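Local structure of bifunctional protein PutA (Bdellovibrio bacteriovorus, 5UR2) at residues B[206-211]-B[470-475]; B[202-207]-B[804-809]. The protein probably oxidises L-proline to L-glutamate in two steps, pairing an FAD-dependent proline dehydrogenase with an NAD+-dependent L-glutamate gamma-semialdehyde dehydrogenase. All blocks are in the same frame, centred on the assembly; numbering follows the deposited sequence.

Contact 1 of 2, residues B[206-211]-B[470-475]; sequences IKDAAW and LLDFAV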
# COMPACT_ATOMS: atom_id res chain seq x y z
N ILE B 206 -39.19 -19.82 7.16
CA ILE B 206 -39.62 -19.13 5.95
C ILE B 206 -38.48 -19.08 4.95
O ILE B 206 -37.35 -18.71 5.28
CB ILE B 206 -40.14 -17.73 6.29
CG1 ILE B 206 -41.42 -17.85 7.12
CG2 ILE B 206 -40.37 -16.93 5.01
CD1 ILE B 206 -41.88 -16.52 7.71
N LYS B 207 -38.77 -19.43 3.70
CA LYS B 207 -37.74 -19.48 2.67
C LYS B 207 -38.34 -18.94 1.38
O LYS B 207 -39.18 -19.60 0.76
CB LYS B 207 -37.22 -20.91 2.49
CG LYS B 207 -36.18 -21.06 1.41
CD LYS B 207 -34.89 -20.28 1.72
CE LYS B 207 -33.84 -20.58 0.64
NZ LYS B 207 -32.57 -19.90 0.85
N ASP B 208 -37.89 -17.76 0.97
CA ASP B 208 -38.52 -17.07 -0.15
C ASP B 208 -38.35 -17.84 -1.46
O ASP B 208 -39.27 -17.85 -2.29
CB ASP B 208 -37.89 -15.68 -0.32
CG ASP B 208 -36.37 -15.70 -0.25
OD1 ASP B 208 -35.75 -16.78 -0.45
OD2 ASP B 208 -35.78 -14.62 -0.03
N ALA B 209 -37.21 -18.52 -1.64
CA ALA B 209 -37.01 -19.28 -2.86
C ALA B 209 -38.05 -20.38 -2.99
O ALA B 209 -38.46 -20.73 -4.10
CB ALA B 209 -35.59 -19.86 -2.89
N ALA B 210 -38.54 -20.88 -1.86
CA ALA B 210 -39.68 -21.79 -1.84
C ALA B 210 -40.94 -21.03 -1.45
O ALA B 210 -41.58 -21.29 -0.43
CB ALA B 210 -39.42 -22.96 -0.90
N TRP B 211 -41.26 -20.04 -2.30
CA TRP B 211 -42.32 -19.08 -2.01
C TRP B 211 -43.64 -19.77 -1.71
O TRP B 211 -44.26 -19.52 -0.68
CB TRP B 211 -42.47 -18.13 -3.19
CG TRP B 211 -43.41 -16.99 -2.98
CD1 TRP B 211 -44.74 -16.93 -3.33
CD2 TRP B 211 -43.10 -15.72 -2.39
NE1 TRP B 211 -45.26 -15.71 -3.00
CE2 TRP B 211 -44.28 -14.95 -2.42
CE3 TRP B 211 -41.93 -15.16 -1.85
CZ2 TRP B 211 -44.34 -13.64 -1.92
CZ3 TRP B 211 -41.99 -13.86 -1.36
CH2 TRP B 211 -43.18 -13.12 -1.40
N LEU B 470 -26.43 -9.84 -4.50
CA LEU B 470 -26.95 -11.18 -4.67
C LEU B 470 -28.41 -11.12 -5.11
O LEU B 470 -29.08 -10.10 -4.96
CB LEU B 470 -26.85 -12.00 -3.38
CG LEU B 470 -25.41 -12.17 -2.87
CD1 LEU B 470 -25.33 -13.15 -1.71
CD2 LEU B 470 -24.48 -12.57 -4.02
N LEU B 471 -28.89 -12.23 -5.63
CA LEU B 471 -30.27 -12.29 -6.07
C LEU B 471 -31.23 -12.23 -4.87
O LEU B 471 -30.94 -12.72 -3.78
CB LEU B 471 -30.52 -13.57 -6.87
CG LEU B 471 -29.92 -13.71 -8.26
CD1 LEU B 471 -30.07 -15.14 -8.76
CD2 LEU B 471 -30.60 -12.73 -9.22
N ASP B 472 -32.40 -11.64 -5.12
CA ASP B 472 -33.52 -11.62 -4.17
C ASP B 472 -34.51 -12.68 -4.63
O ASP B 472 -35.30 -12.45 -5.56
CB ASP B 472 -34.16 -10.23 -4.13
CG ASP B 472 -35.31 -10.14 -3.12
OD1 ASP B 472 -35.57 -11.11 -2.37
OD2 ASP B 472 -35.94 -9.07 -3.05
N PHE B 473 -34.49 -13.86 -3.99
CA PHE B 473 -35.38 -14.91 -4.46
C PHE B 473 -36.84 -14.70 -4.04
O PHE B 473 -37.70 -15.52 -4.40
CB PHE B 473 -34.88 -16.29 -4.02
CG PHE B 473 -33.76 -16.83 -4.90
CD1 PHE B 473 -34.00 -17.08 -6.25
CD2 PHE B 473 -32.50 -17.09 -4.39
CE1 PHE B 473 -32.99 -17.56 -7.06
CE2 PHE B 473 -31.49 -17.57 -5.21
CZ PHE B 473 -31.73 -17.81 -6.54
N ALA B 474 -37.14 -13.60 -3.34
CA ALA B 474 -38.53 -13.20 -3.17
C ALA B 474 -39.13 -12.66 -4.47
O ALA B 474 -40.36 -12.51 -4.55
CB ALA B 474 -38.63 -12.16 -2.05
N VAL B 475 -38.31 -12.35 -5.47
CA VAL B 475 -38.81 -11.89 -6.77
C VAL B 475 -39.21 -13.10 -7.61
O VAL B 475 -38.38 -13.94 -7.97
CB VAL B 475 -37.76 -11.03 -7.50
CG1 VAL B 475 -38.31 -10.57 -8.84
CG2 VAL B 475 -37.35 -9.82 -6.66
O HOH W 1 -33.26 -14.03 -1.58
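Asp208 lays its side chain across the peptide joining Phe473 to Ala474, its CB 3.7 Å from Ala474 N. With CG held between the backbone N and the carbonyl carbon (chi1 46°), the carboxylate splits its work: OD1 turns back to Ala209 N in a weak bond and lies against CB of Phe473, while OD2 reaches a water at 3.0 Å. That water accepts from Phe473 N at 2.7 Å, so the segments are bridged through solvent, with no direct hydrogen bond between them. The side chains of Asp208 and Phe473 cross at about a right angle, carboxylate and ring planes 66° apart. Around Ala474, Asx-turn geometry shapes the loop of 470-475: Asp472 OD1 accepts from Ala474 N at 3.1 Å, met from above the carboxylate plane, inside a type I turn from Asp472 to Val475 that leads into helix 476-491. Asp208 OD2 and Asp472 OD1 come within 4.2 Å, a like-charge approach probably eased by the water and by Ala474 N-H. Among apolar contacts, Ala209 CB meets Phe473 CB at 3.8 Å, and Trp211 brings CZ3 within 3.8 Å of Ala474 CB. Glu251 accepts from Trp211 NE1, and the Phe473 ring meets Trp587.

Contact 2 of 2, residues B[202-207]-B[804-809]; sequences LYSQIK and AKSIEI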
# COMPACT_ATOMS: atom_id res chain seq x y z
N LEU B 202 -44.86 -17.33 13.86
CA LEU B 202 -45.59 -18.58 13.76
C LEU B 202 -44.85 -19.67 12.99
O LEU B 202 -45.34 -20.80 12.94
CB LEU B 202 -46.94 -18.36 13.10
CG LEU B 202 -47.88 -17.54 13.96
CD1 LEU B 202 -49.06 -17.05 13.14
CD2 LEU B 202 -48.32 -18.42 15.09
N TYR B 203 -43.71 -19.37 12.39
CA TYR B 203 -43.00 -20.37 11.60
C TYR B 203 -41.54 -19.97 11.51
O TYR B 203 -41.24 -18.82 11.18
CB TYR B 203 -43.61 -20.48 10.19
CG TYR B 203 -42.92 -21.47 9.24
CD1 TYR B 203 -42.56 -22.74 9.66
CD2 TYR B 203 -42.67 -21.12 7.91
CE1 TYR B 203 -41.94 -23.65 8.78
CE2 TYR B 203 -42.06 -22.02 7.03
CZ TYR B 203 -41.69 -23.27 7.47
OH TYR B 203 -41.09 -24.15 6.61
N SER B 204 -40.63 -20.91 11.77
CA SER B 204 -39.21 -20.58 11.88
C SER B 204 -38.42 -20.78 10.59
O SER B 204 -37.25 -20.38 10.54
CB SER B 204 -38.54 -21.42 12.98
OG SER B 204 -38.30 -22.74 12.52
N GLN B 205 -39.00 -21.40 9.55
CA GLN B 205 -38.24 -21.73 8.35
C GLN B 205 -38.82 -21.09 7.09
O GLN B 205 -38.91 -21.72 6.03
CB GLN B 205 -38.13 -23.25 8.18
CG GLN B 205 -37.53 -23.96 9.39
CD GLN B 205 -36.13 -23.46 9.76
OE1 GLN B 205 -35.22 -23.37 8.93
NE2 GLN B 205 -35.95 -23.14 11.04
N ILE B 206 -39.19 -19.82 7.16
CA ILE B 206 -39.62 -19.13 5.95
C ILE B 206 -38.48 -19.08 4.95
O ILE B 206 -37.35 -18.71 5.28
CB ILE B 206 -40.14 -17.73 6.29
CG1 ILE B 206 -41.42 -17.85 7.12
CG2 ILE B 206 -40.37 -16.93 5.01
CD1 ILE B 206 -41.88 -16.52 7.71
N LYS B 207 -38.77 -19.43 3.70
CA LYS B 207 -37.74 -19.48 2.67
C LYS B 207 -38.34 -18.94 1.38
O LYS B 207 -39.18 -19.60 0.76
CB LYS B 207 -37.22 -20.91 2.49
CG LYS B 207 -36.18 -21.06 1.41
CD LYS B 207 -34.89 -20.28 1.72
CE LYS B 207 -33.84 -20.58 0.64
NZ LYS B 207 -32.57 -19.90 0.85
N ALA B 804 -31.68 -26.55 15.37
CA ALA B 804 -31.11 -27.54 14.46
C ALA B 804 -32.14 -28.60 14.07
O ALA B 804 -32.14 -29.06 12.92
CB ALA B 804 -29.87 -28.18 15.10
N LYS B 805 -33.04 -28.97 14.99
CA LYS B 805 -34.12 -29.90 14.64
C LYS B 805 -35.02 -29.37 13.54
O LYS B 805 -35.72 -30.15 12.89
CB LYS B 805 -35.02 -30.22 15.85
CG LYS B 805 -34.47 -31.19 16.88
CD LYS B 805 -35.50 -31.41 17.98
CE LYS B 805 -34.95 -32.26 19.12
NZ LYS B 805 -35.87 -32.23 20.28
N SER B 806 -35.07 -28.05 13.34
CA SER B 806 -36.04 -27.47 12.43
C SER B 806 -35.54 -27.29 11.01
O SER B 806 -36.36 -27.06 10.11
CB SER B 806 -36.51 -26.12 12.98
OG SER B 806 -37.02 -26.27 14.30
N ILE B 807 -34.23 -27.36 10.75
CA ILE B 807 -33.75 -27.05 9.41
C ILE B 807 -33.91 -28.28 8.52
O ILE B 807 -33.80 -29.42 8.97
CB ILE B 807 -32.30 -26.53 9.40
CG1 ILE B 807 -31.33 -27.59 9.88
CG2 ILE B 807 -32.20 -25.26 10.26
CD1 ILE B 807 -29.89 -27.15 9.78
N GLU B 808 -34.16 -28.03 7.24
CA GLU B 808 -34.54 -29.08 6.30
C GLU B 808 -33.37 -29.46 5.41
O GLU B 808 -32.61 -28.61 4.94
CB GLU B 808 -35.73 -28.62 5.45
CG GLU B 808 -36.93 -28.17 6.27
CD GLU B 808 -38.20 -28.01 5.44
OE1 GLU B 808 -38.52 -28.92 4.64
OE2 GLU B 808 -38.85 -26.96 5.58
N ILE B 809 -33.23 -30.76 5.16
CA ILE B 809 -32.17 -31.32 4.32
C ILE B 809 -32.83 -31.87 3.06
O ILE B 809 -33.71 -32.73 3.14
CB ILE B 809 -31.39 -32.41 5.05
CG1 ILE B 809 -30.82 -31.90 6.38
CG2 ILE B 809 -30.29 -32.98 4.18
CD1 ILE B 809 -31.70 -32.20 7.59
O HOH W 2 -34.94 -25.23 6.80
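Gln205 points its CB at segment 804-809 and then folds over the backbone at Ser806. CG stands beside its own backbone N, anti to the carbonyl carbon (chi1 -56°), and comes within 3.4 Å of Ser806 O; a bend at chi2 carries CD past the same carbonyl. At the tip the two amide atoms take different partners. NE2 packs on Ser806 CB at 3.6 Å and donates to Ser204 OG of its own segment at 2.8 Å, an N-H···O angle of 157° with the hydroxyl slightly tilted from the amide plane. OE1 lies against CG2 of Ile807 and accepts from a water at 2.8 Å, which in turn accepts from Glu808 N at 2.9 Å. Both ends of the amide are thus engaged, which should fix its rotation. Tyr203 offers a ring face to Gln205 N, which sits 3.6 Å above the plane of the Tyr203 ring, over the ring centre. Tyr203 OH stops 3.7 Å from Glu808 OE2, ring and carboxylate planes 64° apart; Lys816 NZ serves both, in a salt bridge to Glu808 OE2 and a weak hydrogen bond to Tyr203 OH. Glu152 adds a further tie, its carboxylate bonded to Ser204 OG and its backbone N to Ser806 OG. This is a water-bridged interdomain contact, joining the proline dehydrogenase barrel's loop after strand 194-197 to the aldehyde dehydrogenase fold where helix 790-806 runs out into loop.

Overall arrangement
Contacts 1 and 2 start from one loop, between strand 194-197 and helix 211-232 of the proline dehydrogenase barrel, and share Ile206 and Lys207. Their centres lie about 15 Å apart. The loop thus meets two remote parts of the chain in succession: 804-809 of the aldehyde dehydrogenase fold in contact 2, then 470-475, the entry to helix 476-491, in contact 1. Beyond the shared residues the contacts do not touch each other, but Lys816 borders both, packing on Ala210 and bonding to Glu808. Both lie away from the pocket of the N-propargylglycine-modified FAD and from the predicted catalytic residues Glu746 and Cys780, so they join parts of the bifunctional chain without entering either site.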